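PDB 6UID: EscD/YscD/HrpQ family type III secretion system inner membrane ring protein from Pseudomonas aeruginosa, which forms part of the inner membrane ring of the type III secretion system, its cytoplasmic domain probably linking the basal body to the sorting platform. Local coordinates for residues W5-Y10 and L93-C98; Q56-L61 and A80-L85; G87-P92 and E106-A111. All coordinates share one frame; numbering follows the deposited sequence.

Contact 1: residues W5-Y10 and L93-C98. Unlike the reference sequence in segment 93-98: Thr96 (reference Ala).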
loop_
_atom_site.group_PDB
_atom_site.type_symbol
_atom_site.label_atom_id
_atom_site.label_comp_id
_atom_site.label_asym_id
_atom_site.label_seq_id
_atom_site.Cartn_x
_atom_site.Cartn_y
_atom_site.Cartn_z
ATOM N N TRP A 5 6.743 -4.238 12.141
ATOM C CA TRP A 5 5.488 -4.383 11.430
ATOM C C TRP A 5 5.681 -5.430 10.354
ATOM O O TRP A 5 6.802 -5.751 9.976
ATOM C CB TRP A 5 5.058 -3.044 10.796
ATOM C CG TRP A 5 4.872 -1.958 11.829
ATOM C CD1 TRP A 5 5.779 -1.009 12.188
ATOM C CD2 TRP A 5 3.726 -1.753 12.642
ATOM N NE1 TRP A 5 5.263 -0.229 13.182
ATOM C CE2 TRP A 5 3.997 -0.656 13.481
ATOM C CE3 TRP A 5 2.495 -2.391 12.740
ATOM C CZ2 TRP A 5 3.066 -0.180 14.415
ATOM C CZ3 TRP A 5 1.575 -1.926 13.669
ATOM C CH2 TRP A 5 1.875 -0.826 14.495
ATOM N N LYS A 6 4.584 -5.953 9.843
ATOM C CA LYS A 6 4.625 -6.819 8.679
ATOM C C LYS A 6 3.623 -6.333 7.641
ATOM O O LYS A 6 2.584 -5.752 7.978
ATOM C CB LYS A 6 4.368 -8.284 9.052
ATOM C CG LYS A 6 3.102 -8.524 9.840
ATOM C CD LYS A 6 2.947 -10.016 10.170
ATOM C CE LYS A 6 1.609 -10.247 10.818
ATOM N NZ LYS A 6 1.432 -11.670 11.272
ATOM N N ILE A 7 3.937 -6.567 6.374
ATOM C CA ILE A 7 3.131 -6.144 5.242
ATOM C C ILE A 7 2.684 -7.367 4.462
ATOM O O ILE A 7 3.439 -8.342 4.337
ATOM C CB ILE A 7 3.926 -5.163 4.361
ATOM C CG1 ILE A 7 3.109 -4.694 3.171
ATOM C CG2 ILE A 7 5.224 -5.782 3.874
ATOM C CD1 ILE A 7 3.629 -3.357 2.613
ATOM N N ARG A 8 1.453 -7.336 3.956
ATOM C CA ARG A 8 0.915 -8.363 3.075
ATOM C C ARG A 8 0.435 -7.714 1.790
ATOM O O ARG A 8 -0.213 -6.658 1.823
ATOM C CB ARG A 8 -0.238 -9.143 3.720
ATOM C CG ARG A 8 -0.793 -10.214 2.785
ATOM C CD ARG A 8 -1.554 -11.286 3.511
ATOM N NE ARG A 8 -2.299 -12.087 2.548
ATOM C CZ ARG A 8 -3.027 -13.150 2.854
ATOM N NH1 ARG A 8 -3.108 -13.568 4.111
ATOM N NH2 ARG A 8 -3.670 -13.793 1.892
ATOM N N PHE A 9 0.739 -8.348 0.659
ATOM C CA PHE A 9 0.313 -7.879 -0.650
ATOM C C PHE A 9 -0.874 -8.671 -1.170
ATOM O O PHE A 9 -0.961 -9.886 -0.978
ATOM C CB PHE A 9 1.481 -7.937 -1.636
ATOM C CG PHE A 9 2.597 -7.040 -1.249
ATOM C CD1 PHE A 9 2.436 -5.674 -1.265
ATOM C CD2 PHE A 9 3.796 -7.550 -0.820
ATOM C CE1 PHE A 9 3.460 -4.829 -0.875
ATOM C CE2 PHE A 9 4.830 -6.713 -0.434
ATOM C CZ PHE A 9 4.656 -5.347 -0.476
ATOM N N TYR A 10 -1.807 -7.959 -1.810
ATOM C CA TYR A 10 -3.053 -8.512 -2.333
ATOM C C TYR A 10 -3.231 -8.146 -3.807
ATOM O O TYR A 10 -4.359 -7.852 -4.261
ATOM C CB TYR A 10 -4.252 -7.985 -1.551
ATOM C CG TYR A 10 -4.305 -8.343 -0.097
ATOM C CD1 TYR A 10 -3.631 -7.602 0.844
ATOM C CD2 TYR A 10 -5.085 -9.389 0.350
ATOM C CE1 TYR A 10 -3.719 -7.916 2.187
ATOM C CE2 TYR A 10 -5.176 -9.714 1.686
ATOM C CZ TYR A 10 -4.511 -8.970 2.600
ATOM O OH TYR A 10 -4.596 -9.292 3.945
ATOM N N LEU A 93 -1.414 -1.418 -6.858
ATOM C CA LEU A 93 -0.947 -2.059 -5.641
ATOM C C LEU A 93 -2.032 -2.052 -4.569
ATOM O O LEU A 93 -2.639 -1.003 -4.285
ATOM C CB LEU A 93 0.266 -1.315 -5.106
ATOM C CG LEU A 93 0.826 -1.789 -3.770
ATOM C CD1 LEU A 93 1.388 -3.176 -3.901
ATOM C CD2 LEU A 93 1.869 -0.808 -3.297
ATOM N N ARG A 94 -2.294 -3.223 -3.988
ATOM C CA ARG A 94 -3.179 -3.360 -2.837
ATOM C C ARG A 94 -2.401 -4.048 -1.717
ATOM O O ARG A 94 -1.760 -5.083 -1.948
ATOM C CB ARG A 94 -4.436 -4.159 -3.176
ATOM C CG ARG A 94 -5.215 -3.602 -4.359
ATOM C CD ARG A 94 -6.735 -3.531 -4.115
ATOM N NE ARG A 94 -7.397 -4.833 -4.113
ATOM C CZ ARG A 94 -8.721 -5.002 -4.048
ATOM N NH1 ARG A 94 -9.215 -6.234 -4.057
ATOM N NH2 ARG A 94 -9.561 -3.946 -3.974
ATOM N N TRP A 95 -2.449 -3.476 -0.522
ATOM C CA TRP A 95 -1.643 -3.998 0.572
ATOM C C TRP A 95 -2.270 -3.635 1.904
ATOM O O TRP A 95 -3.152 -2.773 1.988
ATOM C CB TRP A 95 -0.211 -3.446 0.503
ATOM C CG TRP A 95 -0.072 -1.947 0.658
ATOM C CD1 TRP A 95 -0.319 -0.998 -0.292
ATOM C CD2 TRP A 95 0.388 -1.248 1.810
ATOM N NE1 TRP A 95 -0.040 0.245 0.207
ATOM C CE2 TRP A 95 0.404 0.121 1.493
ATOM C CE3 TRP A 95 0.797 -1.647 3.086
ATOM C CZ2 TRP A 95 0.806 1.094 2.411
ATOM C CZ3 TRP A 95 1.212 -0.688 3.993
ATOM C CH2 TRP A 95 1.187 0.679 3.666
ATOM N N THR A 96 -1.813 -4.299 2.960
ATOM C CA THR A 96 -2.123 -3.883 4.312
ATOM C C THR A 96 -0.935 -4.210 5.199
ATOM O O THR A 96 -0.006 -4.920 4.793
ATOM C CB THR A 96 -3.385 -4.555 4.838
ATOM O OG1 THR A 96 -3.842 -3.812 5.981
ATOM C CG2 THR A 96 -3.097 -5.994 5.192
ATOM N N PHE A 97 -0.957 -3.709 6.420
ATOM C CA PHE A 97 0.106 -3.997 7.364
ATOM C C PHE A 97 -0.491 -4.223 8.737
ATOM O O PHE A 97 -1.610 -3.772 9.026
ATOM C CB PHE A 97 1.177 -2.883 7.389
ATOM C CG PHE A 97 0.752 -1.637 8.128
ATOM C CD1 PHE A 97 -0.025 -0.701 7.491
ATOM C CD2 PHE A 97 1.133 -1.438 9.437
ATOM C CE1 PHE A 97 -0.432 0.458 8.194
ATOM C CE2 PHE A 97 0.728 -0.315 10.132
ATOM C CZ PHE A 97 -0.039 0.627 9.498
ATOM N N CYS A 98 0.266 -4.871 9.608
ATOM C CA CYS A 98 -0.133 -5.002 11.001
ATOM C C CYS A 98 1.036 -5.397 11.879
ATOM O O CYS A 98 2.152 -5.643 11.411
ATOM C CB CYS A 98 -1.299 -5.980 11.178
ATOM S SG CYS A 98 -0.906 -7.702 10.849
#

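Contact 2: residues Q56-L61 and A80-L85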
loop_
_atom_site.group_PDB
_atom_site.type_symbol
_atom_site.label_atom_id
_atom_site.label_comp_id
_atom_site.label_asym_id
_atom_site.label_seq_id
_atom_site.Cartn_x
_atom_site.Cartn_y
_atom_site.Cartn_z
ATOM N N GLN A 56 6.516 2.963 16.251
ATOM C CA GLN A 56 5.220 3.541 16.548
ATOM C C GLN A 56 4.231 3.418 15.396
ATOM O O GLN A 56 3.018 3.469 15.638
ATOM C CB GLN A 56 5.388 5.023 16.894
ATOM C CG GLN A 56 6.172 5.303 18.170
ATOM C CD GLN A 56 7.660 5.098 18.042
ATOM O OE1 GLN A 56 8.289 5.532 17.087
ATOM N NE2 GLN A 56 8.242 4.435 19.036
ATOM N N GLY A 57 4.693 3.280 14.162
ATOM C CA GLY A 57 3.753 3.223 13.063
ATOM C C GLY A 57 4.401 3.379 11.704
ATOM O O GLY A 57 5.630 3.296 11.551
ATOM N N VAL A 58 3.525 3.531 10.710
ATOM C CA VAL A 58 3.895 3.568 9.304
ATOM C C VAL A 58 3.390 4.874 8.719
ATOM O O VAL A 58 2.194 5.170 8.801
ATOM C CB VAL A 58 3.298 2.360 8.562
ATOM C CG1 VAL A 58 3.499 2.494 7.069
ATOM C CG2 VAL A 58 3.884 1.095 9.132
ATOM N N ARG A 59 4.290 5.634 8.102
ATOM C CA ARG A 59 3.989 6.935 7.521
ATOM C C ARG A 59 4.150 6.896 6.006
ATOM O O ARG A 59 5.136 6.357 5.492
ATOM C CB ARG A 59 4.904 8.014 8.101
ATOM C CG ARG A 59 4.500 9.406 7.712
ATOM C CD ARG A 59 5.463 10.469 8.250
ATOM N NE ARG A 59 5.688 10.403 9.699
ATOM C CZ ARG A 59 4.926 10.992 10.614
ATOM N NH1 ARG A 59 3.867 11.709 10.285
ATOM N NH2 ARG A 59 5.260 10.865 11.902
ATOM N N LEU A 60 3.185 7.472 5.294
ATOM C CA LEU A 60 3.234 7.626 3.852
ATOM C C LEU A 60 4.106 8.821 3.495
ATOM O O LEU A 60 3.888 9.922 4.012
ATOM C CB LEU A 60 1.815 7.888 3.363
ATOM C CG LEU A 60 1.621 8.211 1.894
ATOM C CD1 LEU A 60 2.012 7.030 1.010
ATOM C CD2 LEU A 60 0.171 8.617 1.682
ATOM N N LEU A 61 5.093 8.617 2.615
ATOM C CA LEU A 61 5.984 9.705 2.199
ATOM C C LEU A 61 5.797 10.153 0.759
ATOM O O LEU A 61 5.663 11.357 0.500
ATOM C CB LEU A 61 7.458 9.321 2.410
ATOM C CG LEU A 61 7.901 9.140 3.857
ATOM C CD1 LEU A 61 9.393 8.795 3.892
ATOM C CD2 LEU A 61 7.626 10.365 4.683
ATOM N N ALA A 80 0.919 11.301 6.134
ATOM C CA ALA A 80 -0.151 10.637 6.866
ATOM C C ALA A 80 0.356 9.385 7.573
ATOM O O ALA A 80 1.200 8.653 7.058
ATOM C CB ALA A 80 -1.248 10.222 5.890
ATOM N N ILE A 81 -0.150 9.160 8.775
ATOM C CA ILE A 81 0.045 7.903 9.487
ATOM C C ILE A 81 -1.055 6.954 9.037
ATOM O O ILE A 81 -2.245 7.284 9.118
ATOM C CB ILE A 81 0.011 8.107 11.008
ATOM C CG1 ILE A 81 1.209 8.947 11.485
ATOM C CG2 ILE A 81 -0.046 6.762 11.735
ATOM C CD1 ILE A 81 2.558 8.321 11.292
ATOM N N LEU A 82 -0.656 5.800 8.541
ATOM C CA LEU A 82 -1.587 4.814 8.011
ATOM C C LEU A 82 -2.030 3.865 9.117
ATOM O O LEU A 82 -1.337 3.690 10.124
ATOM C CB LEU A 82 -0.937 4.073 6.860
ATOM C CG LEU A 82 -0.546 4.946 5.667
ATOM C CD1 LEU A 82 0.116 4.059 4.605
ATOM C CD2 LEU A 82 -1.720 5.723 5.100
ATOM N N GLN A 83 -3.226 3.295 8.948
ATOM C CA GLN A 83 -3.847 2.456 9.965
ATOM C C GLN A 83 -3.649 0.971 9.680
ATOM O O GLN A 83 -3.932 0.486 8.580
ATOM C CB GLN A 83 -5.332 2.780 10.120
ATOM C CG GLN A 83 -5.563 4.052 10.975
ATOM C CD GLN A 83 -4.805 4.044 12.315
ATOM O OE1 GLN A 83 -4.078 4.988 12.635
ATOM N NE2 GLN A 83 -4.975 2.977 13.093
ATOM N N ALA A 84 -3.204 0.241 10.699
ATOM C CA ALA A 84 -3.034 -1.193 10.556
ATOM C C ALA A 84 -4.358 -1.857 10.189
ATOM O O ALA A 84 -5.425 -1.531 10.725
ATOM C CB ALA A 84 -2.494 -1.782 11.862
ATOM N N LEU A 85 -4.261 -2.782 9.237
ATOM C CA LEU A 85 -5.339 -3.632 8.747
ATOM C C LEU A 85 -6.373 -2.879 7.928
ATOM O O LEU A 85 -7.327 -3.495 7.462
ATOM C CB LEU A 85 -5.989 -4.491 9.836
ATOM C CG LEU A 85 -5.029 -5.511 10.439
ATOM C CD1 LEU A 85 -5.782 -6.360 11.436
ATOM C CD2 LEU A 85 -4.389 -6.420 9.414
HETATM O O HOH W 1 0.760 3.318 11.789
#

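Contact 3: residues G87-P92 and E106-A111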
loop_
_atom_site.group_PDB
_atom_site.type_symbol
_atom_site.label_atom_id
_atom_site.label_comp_id
_atom_site.label_asym_id
_atom_site.label_seq_id
_atom_site.Cartn_x
_atom_site.Cartn_y
_atom_site.Cartn_z
ATOM N N GLY A 87 -7.440 -1.201 4.332
ATOM C CA GLY A 87 -7.052 -1.510 2.959
ATOM C C GLY A 87 -6.323 -0.377 2.274
ATOM O O GLY A 87 -6.899 0.695 2.049
ATOM N N GLN A 88 -5.050 -0.573 1.951
ATOM C CA GLN A 88 -4.227 0.445 1.317
ATOM C C GLN A 88 -4.142 0.149 -0.179
ATOM O O GLN A 88 -3.909 -0.997 -0.586
ATOM C CB GLN A 88 -2.808 0.432 1.916
ATOM C CG GLN A 88 -2.734 0.418 3.418
ATOM C CD GLN A 88 -3.278 1.673 4.100
ATOM O OE1 GLN A 88 -3.415 2.734 3.480
ATOM N NE2 GLN A 88 -3.541 1.570 5.387
ATOM N N THR A 89 -4.285 1.180 -1.003
ATOM C CA THR A 89 -4.104 1.034 -2.443
ATOM C C THR A 89 -3.258 2.177 -2.969
ATOM O O THR A 89 -3.212 3.258 -2.385
ATOM C CB THR A 89 -5.414 0.971 -3.239
ATOM O OG1 THR A 89 -6.143 2.197 -3.048
ATOM C CG2 THR A 89 -6.253 -0.182 -2.791
ATOM N N CYS A 90 -2.561 1.907 -4.078
ATOM C CA CYS A 90 -1.818 2.936 -4.799
ATOM C C CYS A 90 -1.816 2.449 -6.252
ATOM O O CYS A 90 -0.991 1.614 -6.632
ATOM C CB CYS A 90 -0.424 3.103 -4.232
ATOM S SG CYS A 90 0.391 4.596 -4.813
ATOM N N GLY A 91 -2.854 2.828 -6.993
ATOM C CA GLY A 91 -3.039 2.276 -8.320
ATOM C C GLY A 91 -3.189 0.765 -8.266
ATOM O O GLY A 91 -4.006 0.237 -7.503
ATOM N N PRO A 92 -2.385 0.036 -9.044
ATOM C CA PRO A 92 -2.519 -1.425 -9.043
ATOM C C PRO A 92 -2.186 -2.073 -7.715
ATOM O O PRO A 92 -2.628 -3.198 -7.463
ATOM C CB PRO A 92 -1.545 -1.886 -10.137
ATOM C CG PRO A 92 -0.640 -0.746 -10.364
ATOM C CD PRO A 92 -1.347 0.509 -9.974
ATOM N N GLU A 106 -7.614 -13.010 5.120
ATOM C CA GLU A 106 -7.365 -13.711 3.868
ATOM C C GLU A 106 -7.755 -12.853 2.674
ATOM O O GLU A 106 -7.092 -12.891 1.630
ATOM C CB GLU A 106 -8.127 -15.041 3.842
ATOM N N ARG A 107 -8.812 -12.061 2.809
ATOM C CA ARG A 107 -9.278 -11.213 1.727
ATOM C C ARG A 107 -8.920 -9.763 2.015
ATOM O O ARG A 107 -8.950 -9.316 3.165
ATOM C CB ARG A 107 -10.790 -11.347 1.543
ATOM C CG ARG A 107 -11.207 -12.703 0.985
ATOM C CD ARG A 107 -12.710 -12.779 0.791
ATOM N N PHE A 108 -8.609 -9.038 0.952
ATOM C CA PHE A 108 -8.322 -7.620 1.087
ATOM C C PHE A 108 -9.511 -6.909 1.731
ATOM O O PHE A 108 -10.662 -7.190 1.385
ATOM C CB PHE A 108 -8.078 -7.025 -0.291
ATOM C CG PHE A 108 -7.658 -5.597 -0.251
ATOM C CD1 PHE A 108 -6.401 -5.245 0.205
ATOM C CD2 PHE A 108 -8.518 -4.609 -0.672
ATOM C CE1 PHE A 108 -6.019 -3.925 0.245
ATOM C CE2 PHE A 108 -8.133 -3.304 -0.649
ATOM C CZ PHE A 108 -6.886 -2.960 -0.180
ATOM N N PRO A 109 -9.278 -5.983 2.659
ATOM C CA PRO A 109 -10.400 -5.303 3.316
ATOM C C PRO A 109 -11.306 -4.570 2.332
ATOM O O PRO A 109 -10.860 -3.734 1.546
ATOM C CB PRO A 109 -9.698 -4.332 4.276
ATOM C CG PRO A 109 -8.405 -4.970 4.575
ATOM C CD PRO A 109 -7.996 -5.735 3.344
ATOM N N GLU A 110 -12.593 -4.879 2.384
ATOM C CA GLU A 110 -13.547 -4.144 1.569
ATOM C C GLU A 110 -13.850 -2.803 2.227
ATOM O O GLU A 110 -13.844 -2.677 3.455
ATOM C CB GLU A 110 -14.834 -4.948 1.393
ATOM N N ALA A 111 -14.096 -1.792 1.398
ATOM C CA ALA A 111 -14.416 -0.451 1.866
ATOM C C ALA A 111 -15.784 -0.008 1.358
ATOM O O ALA A 111 -16.225 -0.407 0.279
ATOM C CB ALA A 111 -13.374 0.556 1.367
#

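Contact 1: residues W5-Y10 and L93-C98
Strands 5-9 and 93-98 run antiparallel, their axes 4.7 Å apart at closest approach and 157° between directions, and Lys6 with Cys98 and Arg8 with Thr96 form the hydrogen-bonded pairs, each closed by two N-H...O=C bonds. They are the first and last strands of this domain of the SMAD-FHA clan, paired as inner neighbours in one sheet of a beta sandwich. A fifth bond, from Tyr10 N to Arg94 O at 2.9 Å, carries the pairing one residue beyond strand 5-9. The non-hydrogen-bonded pairs, Ile7 with Phe97 and Phe9 with Trp95, put their side chains on the face turned to the second sheet. There Ile7 CD1 presses against Trp95 CE3 at 3.3 Å, on the six-membered ring beside the ring fusion. With CG1 anti to the backbone N (chi1 -180°) and the next torsion also extended, CD1 comes to that ring, while Leu49 and Leu51 of strand 49-54 pack on the same tryptophan. Phe9 CD1 meets Leu93 CD1 at 3.8 Å. At the far end, Phe97 turns its edge to a face of the Trp5 six-membered ring in an offset edge-to-face pair, the planes at 79°; Trp5 NE1 is hydrogen-bonded to Asp54 O. The other face of the sheet carries Lys6, Arg8, Thr96 and Cys98. Here Thr96, which differs from the reference alanine, sets its methyl CG2 at the edge of the Tyr10 ring, while its OG1 bonds to Ala86 O. Lys6 reaches Arg102 O through NZ, and on the way its extended chain lays CE 3.6 Å from Cys98 SG.

Contact 2: residues Q56-L61 and A80-L85
Ile81, Leu82 and Val58 bury the most surface where the irregular segment 80-85 runs along strand 57-63, an outermost strand of the mixed sheet. Two backbone bonds flank a single bridge between Arg59 and Ile81: Leu82 N donates to Val58 O at 2.9 Å, nearly straight with an N-H...O angle of 171°, and Leu60 N donates to Ala80 O, also at 2.9 Å. A water carries the pairing one step further, accepting from Val58 N and donating to Leu82 O. Ile81 and Leu82 send their side chains to different surroundings. Ile81 meets Arg59 on the outer side, its CD1 over the centre of one guanidinium face and 3.6 Å from Arg59 CZ. The arginine gets there by bending at chi3 (-54°) after an extended start, and Arg59 NH1 is held by Gly79 O. Leu82 turns inward, where its CD1 lies 4.5 Å from Val58 CG1 and 4.4 Å from Leu60 CB, a looser apolar contact. Phe97 touches both Val58 and Leu82, which brings this side into the interior between the sheets. The contact therefore gives the edge strand a bridged partner through main-chain bonds, with an apolar inner side and, on the outer side, a guanidinium whose flat face takes a methyl while NH1 donates to Gly79 O, so that apolar contact and hydrogen bond use different parts of the same group.

Contact 3: residues G87-P92 and E106-A111
Phe108 reaches across to the backbone of Gly87 and Gln88 with the far end of its ring. Its CZ lies 3.5 Å from Gly87 CA and 3.6 Å from Gln88 O, the carbonyl oxygen sitting at the ring edge near the ring plane. Thr89 adds its methyl, CG2, 3.9 Å from Phe108 CZ, the two side chains crossing at about a right angle. Pro109 follows with CB and CG both 3.9 Å from Gly87 N. No hydrogen bond joins the two segments; the fit is one of shape, the ring end closing directly on the CA of Gly87, which has no side chain. The phenylalanine is extended from its own backbone, CG lying opposite the N across the CA-CB bond (chi1 -175°), which carries the ring over to strand 88-90. Further out, Tyr10 meets the same ring edge-to-face and Arg94 packs on it. Gly87 is probably held in place by Asp72, whose OD1 accepts from Gly87 N, and Gln88 is tied by a backbone hydrogen bond to Trp95. Strand 88-90 is flanked in the six-stranded sheet by 69-71 and 93-98, and segment 106-111, irregular and beyond the last strand, is laid against its start, at Gly87 just before it and at Gln88 and Thr89 within it.

Contacts 1 and 3 share the six-stranded sheet, in which 93-98 and 88-90 are neighbours, and their centres are about 9 Å apart. Contact 2 belongs to the edge of the four-stranded sheet, its centre about 11 Å from that of contact 1 and about 15 Å from that of contact 3. Along the chain contact 2 is nested inside the loop closed by contact 1 and ends before contact 3 opens, whereas contacts 1 and 3 interleave. Segment 80-85 links them physically: Leu85 N probably bonds to Phe97 O, and Leu85 O packs on Pro109. Together they tie the two sheets to each other and lay Phe108 and Pro109, beyond the last strand, against the all-beta domain.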